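Local coordinates for protein thermosome subunit (Methanococcoides burtonii, PDB 3AQ1) that is a group II chaperonin subunit, probably binding and hydrolysing ATP to help unfolded proteins reach their native state, at residues G169-K174 with A322-L327; K357-G362 with E447-K452. One frame throughout, in Å; residues are numbered along the deposited sequence.

Contact 1 of 2, residues G169-K174 with A322-L327; sequences GLVIDK and AVTVLL
The hydroxyl OG1 of Thr324 is held between two backbone groups of strand 169-172. Thr324 OG1 accepts a hydrogen bond from Val171 N at 3.2 Å, with an N-H...O angle of 149°. Thr324 OG1 also gives a weak one to Gly169 O at 3.5 Å. The two bonded groups flank Leu170. The first torsion of Thr324 (chi1 -62°) sets OG1 anti to the carbonyl carbon and turns the methyl CG2 away from the backbone N. Thr324 CG2 then lies against Val171 CB at 4.0 Å. Further along, the branch CG1 of Val171 meets Leu326 CD2 at 4.1 Å, the two side chains crossing at about a right angle. Gly169 also adds bare backbone, with its O 3.5 Å from Val323 CA. A valine in place of Thr324 is likely to leave Val171 N without this acceptor and the Gly169 carbonyl without its weak donor. The strand axes come within 5.1 Å at 48°, and each strand makes its main-chain bonds within its own, separate sheet. By backbone hydrogen bonds Leu170 pairs with Val314 and Ile172 with Thr312, Val323 with Lys152 and Thr324 with Ile167. The side-chain NZ of Lys152 adds a bond to Val171 O. This buried crossing of strands from two sheets is consistent with the junction between the apical and intermediate domains of a group II chaperonin.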
ATOM      1  N   GLY A 169      17.239  -4.176  -7.696  1.00 35.87           N
ATOM      2  CA  GLY A 169      17.265  -3.318  -8.854  1.00 33.95           C
ATOM      3  C   GLY A 169      15.908  -3.351  -9.530  1.00 42.34           C
ATOM      4  O   GLY A 169      14.885  -3.243  -8.866  1.00 58.08           O
ATOM      5  N   LEU A 170      15.905  -3.537 -10.848  1.00 40.33           N
ATOM      6  CA  LEU A 170      14.702  -3.480 -11.669  1.00 39.25           C
ATOM      7  C   LEU A 170      14.839  -4.458 -12.821  1.00 44.40           C
ATOM      8  O   LEU A 170      15.805  -4.391 -13.558  1.00 48.97           O
ATOM      9  CB  LEU A 170      14.527  -2.065 -12.227  1.00 36.71           C
ATOM     10  CG  LEU A 170      13.306  -1.822 -13.099  1.00 41.86           C
ATOM     11  CD1 LEU A 170      12.064  -1.990 -12.264  1.00 45.93           C
ATOM     12  CD2 LEU A 170      13.338  -0.435 -13.723  1.00 46.38           C
ATOM     13  N   VAL A 171      13.873  -5.360 -12.981  1.00 55.18           N
ATOM     14  CA  VAL A 171      13.898  -6.351 -14.061  1.00 50.91           C
ATOM     15  C   VAL A 171      12.840  -6.058 -15.139  1.00 43.16           C
ATOM     16  O   VAL A 171      11.693  -5.841 -14.820  1.00 47.33           O
ATOM     17  CB  VAL A 171      13.692  -7.770 -13.504  1.00 50.85           C
ATOM     18  CG1 VAL A 171      13.617  -8.763 -14.640  1.00 51.77           C
ATOM     19  CG2 VAL A 171      14.824  -8.138 -12.538  1.00 41.57           C
ATOM     20  N   ILE A 172      13.240  -6.027 -16.405  1.00 41.95           N
ATOM     21  CA  ILE A 172      12.353  -5.667 -17.516  1.00 40.58           C
ATOM     22  C   ILE A 172      12.248  -6.864 -18.425  1.00 47.84           C
ATOM     23  O   ILE A 172      13.264  -7.372 -18.895  1.00 49.62           O
ATOM     24  CB  ILE A 172      12.942  -4.534 -18.422  1.00 50.74           C
ATOM     25  CG1 ILE A 172      13.328  -3.311 -17.613  1.00 39.82           C
ATOM     26  CG2 ILE A 172      11.964  -4.135 -19.529  1.00 46.17           C
ATOM     27  CD1 ILE A 172      12.224  -2.823 -16.759  1.00 45.45           C
ATOM     28  N   ASP A 173      11.029  -7.319 -18.691  1.00 63.44           N
ATOM     29  CA  ASP A 173      10.836  -8.448 -19.593  1.00 60.99           C
ATOM     30  C   ASP A 173      11.000  -8.018 -21.054  1.00 58.81           C
ATOM     31  O   ASP A 173      10.033  -7.969 -21.813  1.00 63.91           O
ATOM     32  CB  ASP A 173       9.469  -9.074 -19.379  1.00 54.91           C
ATOM     33  CG  ASP A 173       9.339 -10.401 -20.061  1.00 58.19           C
ATOM     34  OD1 ASP A 173      10.395 -11.008 -20.319  1.00 62.14           O
ATOM     35  OD2 ASP A 173       8.196 -10.834 -20.334  1.00 60.65           O
ATOM     36  N   LYS A 174      12.235  -7.697 -21.426  1.00 46.47           N
ATOM     37  CA  LYS A 174      12.579  -7.263 -22.776  1.00 38.85           C
ATOM     38  C   LYS A 174      14.012  -7.679 -23.064  1.00 44.70           C
ATOM     39  O   LYS A 174      14.833  -7.782 -22.154  1.00 48.27           O
ATOM     40  CB  LYS A 174      12.414  -5.752 -22.916  1.00 43.17           C
ATOM     41  CG  LYS A 174      11.122  -5.341 -23.622  1.00 60.56           C
ATOM     42  CD  LYS A 174      11.193  -5.650 -25.112  1.00 57.95           C
ATOM     43  CE  LYS A 174       9.908  -5.297 -25.813  1.00 67.58           C
ATOM     44  NZ  LYS A 174       8.858  -6.313 -25.499  1.00 89.72           N
ATOM     45  N   ALA A 322      14.455   0.564  -4.376  1.00 56.80           N
ATOM     46  CA  ALA A 322      13.682  -0.303  -5.260  1.00 46.13           C
ATOM     47  C   ALA A 322      14.163  -1.747  -5.432  1.00 42.51           C
ATOM     48  O   ALA A 322      15.355  -2.042  -5.447  1.00 67.69           O
ATOM     49  CB  ALA A 322      13.534   0.364  -6.620  1.00 45.85           C
ATOM     50  N   VAL A 323      13.197  -2.638  -5.580  1.00 40.50           N
ATOM     51  CA  VAL A 323      13.435  -4.063  -5.767  1.00 49.47           C
ATOM     52  C   VAL A 323      12.365  -4.639  -6.684  1.00 43.94           C
ATOM     53  O   VAL A 323      11.269  -4.118  -6.795  1.00 51.45           O
ATOM     54  CB  VAL A 323      13.347  -4.852  -4.441  1.00 44.53           C
ATOM     55  CG1 VAL A 323      14.009  -4.104  -3.322  1.00 47.13           C
ATOM     56  CG2 VAL A 323      11.918  -5.111  -4.090  1.00 42.67           C
ATOM     57  N   THR A 324      12.694  -5.729  -7.341  1.00 43.97           N
ATOM     58  CA  THR A 324      11.720  -6.427  -8.145  1.00 41.58           C
ATOM     59  C   THR A 324      11.612  -7.803  -7.558  1.00 45.21           C
ATOM     60  O   THR A 324      12.622  -8.446  -7.305  1.00 57.41           O
ATOM     61  CB  THR A 324      12.194  -6.549  -9.598  1.00 42.90           C
ATOM     62  OG1 THR A 324      12.338  -5.238 -10.151  1.00 55.56           O
ATOM     63  CG2 THR A 324      11.199  -7.333 -10.430  1.00 42.82           C
ATOM     64  N   VAL A 325      10.384  -8.234  -7.307  1.00 45.33           N
ATOM     65  CA  VAL A 325      10.109  -9.607  -6.928  1.00 42.28           C
ATOM     66  C   VAL A 325       9.849 -10.387  -8.205  1.00 47.30           C
ATOM     67  O   VAL A 325       8.861 -10.128  -8.890  1.00 46.86           O
ATOM     68  CB  VAL A 325       8.826  -9.722  -6.079  1.00 38.62           C
ATOM     69  CG1 VAL A 325       8.584 -11.165  -5.724  1.00 41.69           C
ATOM     70  CG2 VAL A 325       8.895  -8.865  -4.821  1.00 31.17           C
ATOM     71  N   LEU A 326      10.733 -11.320  -8.544  1.00 38.16           N
ATOM     72  CA  LEU A 326      10.378 -12.312  -9.544  1.00 41.60           C
ATOM     73  C   LEU A 326       9.550 -13.379  -8.838  1.00 56.35           C
ATOM     74  O   LEU A 326      10.091 -14.242  -8.145  1.00 62.26           O
ATOM     75  CB  LEU A 326      11.621 -12.928 -10.175  1.00 39.46           C
ATOM     76  CG  LEU A 326      12.540 -11.938 -10.873  1.00 42.60           C
ATOM     77  CD1 LEU A 326      13.716 -12.660 -11.480  1.00 47.02           C
ATOM     78  CD2 LEU A 326      11.760 -11.188 -11.932  1.00 42.24           C
ATOM     79  N   LEU A 327       8.232 -13.299  -8.998  1.00 58.83           N
ATOM     80  CA  LEU A 327       7.299 -14.200  -8.319  1.00 52.06           C
ATOM     81  C   LEU A 327       7.075 -15.495  -9.096  1.00 52.00           C
ATOM     82  O   LEU A 327       6.652 -15.458 -10.256  1.00 49.46           O
ATOM     83  CB  LEU A 327       5.958 -13.494  -8.116  1.00 47.04           C
ATOM     84  CG  LEU A 327       4.861 -14.227  -7.346  1.00 41.45           C
ATOM     85  CD1 LEU A 327       5.361 -14.598  -5.965  1.00 39.92           C
ATOM     86  CD2 LEU A 327       3.627 -13.341  -7.256  1.00 36.36           C
TER

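Contact 2 of 2, residues K357-G362 with E447-K452; sequences KVVVGG and EPLRIK
Val359 and Glu447 face each other as an antiparallel hydrogen-bonded pair, and the close packing of the contact is built around Val359. Val359 N bonds to Glu447 O at 2.8 Å, coming almost straight onto the carbonyl (C=O...N 173°). The return bond, from Glu447 N to Val359 O, is also 2.8 Å, but its donor is tilted 31° from the carbonyl plane. Within the two segments Val359 loses the most surface to its partner. With CG1 anti to the backbone N (chi1 179°), Val359 CG2 is anti to the carbonyl carbon and meets Leu449 CD1 at 3.8 Å, the side chains crossing at about a right angle. Val359 CG2 also lies 4.3 Å from Lys452 CB. Leu449 CB rests 3.9 Å from Lys357 O. The pairing belongs to a three-stranded antiparallel sheet with 357-360 in the middle. This sheet lies beside long helices, consistent with the mainly helical equatorial domain of chaperonins. Strand 446-448 runs directly into helix 449-467, with Pro448 as its N-cap residue. The two ends of the contact are looser. At one, the Glu447 carboxylate carbon CD lies 4.0 Å from Gly361 CA. Its pairing with Lys452 NZ is doubtful in the model; Lys452 NZ has a salt bridge to Glu366. At the other, partly exposed Lys357 touches Leu449 CD2 with its CB at 4.2 Å, while its ammonium group salt-bridges Glu90.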
ATOM      1  N   LYS A 357       1.598   1.394  14.240  1.00 58.90           N
ATOM      2  CA  LYS A 357       0.566   0.869  15.119  1.00 54.29           C
ATOM      3  C   LYS A 357      -0.543   0.208  14.316  1.00 58.74           C
ATOM      4  O   LYS A 357      -0.821   0.599  13.178  1.00 69.16           O
ATOM      5  CB  LYS A 357      -0.006   1.989  15.994  1.00 59.64           C
ATOM      6  CG  LYS A 357       1.013   3.092  16.318  1.00 69.58           C
ATOM      7  CD  LYS A 357       0.773   3.748  17.670  1.00 78.63           C
ATOM      8  CE  LYS A 357       1.533   5.060  17.798  1.00 85.08           C
ATOM      9  NZ  LYS A 357       0.987   6.107  16.881  1.00 86.28           N
ATOM     10  N   VAL A 358      -1.156  -0.819  14.899  1.00 50.35           N
ATOM     11  CA  VAL A 358      -2.364  -1.398  14.329  1.00 49.77           C
ATOM     12  C   VAL A 358      -3.447  -1.472  15.386  1.00 57.23           C
ATOM     13  O   VAL A 358      -3.161  -1.498  16.589  1.00 56.03           O
ATOM     14  CB  VAL A 358      -2.147  -2.815  13.801  1.00 46.11           C
ATOM     15  CG1 VAL A 358      -0.974  -2.851  12.871  1.00 47.32           C
ATOM     16  CG2 VAL A 358      -1.938  -3.765  14.958  1.00 53.52           C
ATOM     17  N   VAL A 359      -4.690  -1.500  14.913  1.00 60.33           N
ATOM     18  CA  VAL A 359      -5.869  -1.691  15.744  1.00 59.94           C
ATOM     19  C   VAL A 359      -6.369  -3.090  15.445  1.00 58.03           C
ATOM     20  O   VAL A 359      -6.108  -3.612  14.368  1.00 59.31           O
ATOM     21  CB  VAL A 359      -6.978  -0.697  15.351  1.00 61.01           C
ATOM     22  CG1 VAL A 359      -8.209  -0.907  16.193  1.00 67.82           C
ATOM     23  CG2 VAL A 359      -6.489   0.718  15.498  1.00 66.35           C
ATOM     24  N   VAL A 360      -7.071  -3.715  16.381  1.00 55.07           N
ATOM     25  CA  VAL A 360      -7.750  -4.959  16.049  1.00 52.07           C
ATOM     26  C   VAL A 360      -9.214  -4.677  15.816  1.00 49.40           C
ATOM     27  O   VAL A 360      -9.716  -3.648  16.258  1.00 54.58           O
ATOM     28  CB  VAL A 360      -7.580  -6.019  17.122  1.00 51.01           C
ATOM     29  CG1 VAL A 360      -6.233  -6.680  16.949  1.00 44.49           C
ATOM     30  CG2 VAL A 360      -7.723  -5.394  18.506  1.00 51.60           C
ATOM     31  N   GLY A 361      -9.892  -5.597  15.132  1.00 47.87           N
ATOM     32  CA  GLY A 361     -11.225  -5.341  14.615  1.00 48.05           C
ATOM     33  C   GLY A 361     -12.362  -5.919  15.431  1.00 55.08           C
ATOM     34  O   GLY A 361     -12.248  -6.080  16.647  1.00 60.42           O
ATOM     35  N   GLY A 362     -13.474  -6.207  14.759  1.00 48.39           N
ATOM     36  CA  GLY A 362     -14.626  -6.818  15.396  1.00 40.77           C
ATOM     37  C   GLY A 362     -15.332  -5.917  16.394  1.00 49.31           C
ATOM     38  O   GLY A 362     -16.034  -6.386  17.302  1.00 44.43           O
ATOM     39  N   GLU A 447      -6.840  -4.108  11.704  1.00 52.18           N
ATOM     40  CA  GLU A 447      -7.174  -2.922  10.918  1.00 65.92           C
ATOM     41  C   GLU A 447      -6.094  -1.855  11.132  1.00 71.57           C
ATOM     42  O   GLU A 447      -5.596  -1.674  12.244  1.00 81.65           O
ATOM     43  CB  GLU A 447      -8.563  -2.374  11.291  1.00 66.25           C
ATOM     44  CG  GLU A 447      -9.750  -3.255  10.889  1.00 66.89           C
ATOM     45  CD  GLU A 447     -11.068  -2.802  11.525  1.00 80.15           C
ATOM     46  OE1 GLU A 447     -11.047  -1.942  12.433  1.00 74.67           O
ATOM     47  OE2 GLU A 447     -12.135  -3.307  11.122  1.00 91.98           O
ATOM     48  N   PRO A 448      -5.722  -1.143  10.066  1.00 63.80           N
ATOM     49  CA  PRO A 448      -4.649  -0.156  10.192  1.00 59.93           C
ATOM     50  C   PRO A 448      -5.147   1.049  10.973  1.00 59.74           C
ATOM     51  O   PRO A 448      -6.285   1.464  10.761  1.00 50.26           O
ATOM     52  CB  PRO A 448      -4.380   0.256   8.744  1.00 50.94           C
ATOM     53  CG  PRO A 448      -5.186  -0.680   7.888  1.00 52.77           C
ATOM     54  CD  PRO A 448      -6.321  -1.131   8.726  1.00 54.57           C
ATOM     55  N   LEU A 449      -4.317   1.599  11.856  1.00 61.64           N
ATOM     56  CA  LEU A 449      -4.696   2.802  12.589  1.00 53.38           C
ATOM     57  C   LEU A 449      -5.213   3.922  11.675  1.00 53.24           C
ATOM     58  O   LEU A 449      -6.236   4.537  11.964  1.00 46.40           O
ATOM     59  CB  LEU A 449      -3.533   3.328  13.432  1.00 54.85           C
ATOM     60  CG  LEU A 449      -3.904   4.544  14.289  1.00 53.76           C
ATOM     61  CD1 LEU A 449      -4.976   4.174  15.283  1.00 52.64           C
ATOM     62  CD2 LEU A 449      -2.706   5.099  15.012  1.00 55.21           C
ATOM     63  N   ARG A 450      -4.514   4.195  10.576  1.00 55.78           N
ATOM     64  CA  ARG A 450      -4.887   5.334   9.734  1.00 54.16           C
ATOM     65  C   ARG A 450      -6.320   5.237   9.193  1.00 56.43           C
ATOM     66  O   ARG A 450      -7.019   6.242   9.082  1.00 68.86           O
ATOM     67  CB  ARG A 450      -3.869   5.582   8.609  1.00 45.94           C
ATOM     68  CG  ARG A 450      -4.089   4.771   7.341  1.00 54.26           C
ATOM     69  CD  ARG A 450      -3.099   5.163   6.248  1.00 54.88           C
ATOM     70  NE  ARG A 450      -1.765   5.395   6.788  1.00 57.53           N
ATOM     71  CZ  ARG A 450      -0.646   5.247   6.094  1.00 60.57           C
ATOM     72  NH1 ARG A 450      -0.695   4.868   4.830  1.00 60.51           N
ATOM     73  NH2 ARG A 450       0.526   5.468   6.665  1.00 67.11           N
ATOM     74  N   ILE A 451      -6.770   4.035   8.873  1.00 48.88           N
ATOM     75  CA  ILE A 451      -8.144   3.866   8.424  1.00 52.63           C
ATOM     76  C   ILE A 451      -9.104   4.167   9.570  1.00 53.58           C
ATOM     77  O   ILE A 451     -10.063   4.918   9.413  1.00 53.64           O
ATOM     78  CB  ILE A 451      -8.403   2.450   7.867  1.00 58.00           C
ATOM     79  CG1 ILE A 451      -7.721   2.289   6.505  1.00 67.74           C
ATOM     80  CG2 ILE A 451      -9.893   2.179   7.756  1.00 57.56           C
ATOM     81  CD1 ILE A 451      -8.044   3.401   5.514  1.00 70.31           C
ATOM     82  N   LYS A 452      -8.838   3.593  10.734  1.00 46.31           N
ATOM     83  CA  LYS A 452      -9.717   3.820  11.858  1.00 49.77           C
ATOM     84  C   LYS A 452      -9.869   5.326  12.181  1.00 54.74           C
ATOM     85  O   LYS A 452     -10.983   5.786  12.446  1.00 57.01           O
ATOM     86  CB  LYS A 452      -9.261   3.015  13.076  1.00 51.51           C
ATOM     87  CG  LYS A 452     -10.325   2.886  14.133  1.00 65.50           C
ATOM     88  CD  LYS A 452     -11.597   2.232  13.565  1.00 71.99           C
ATOM     89  CE  LYS A 452     -11.404   0.740  13.308  1.00 67.19           C
ATOM     90  NZ  LYS A 452     -12.646   0.105  12.795  1.00 64.22           N
TER

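Contacts 1 and 2 share no secondary-structure element and lie on opposite sides of the chain's centre, their centres about 32 Å apart and their nearest atoms about 18 Å apart. Every touching residue of contact 1 is buried. Contact 2 is mostly buried too, but includes partly exposed charged residues. Their chemistry differs accordingly. In contact 1 a side-chain hydroxyl joins strands that belong to separate sheets. In contact 2 main-chain bonds join neighbouring strands of one sheet, and the following helix adds apolar cover. Contact 2 also buries more surface, 366 against 243 Å². In sequence both segments of contact 1 precede those of contact 2.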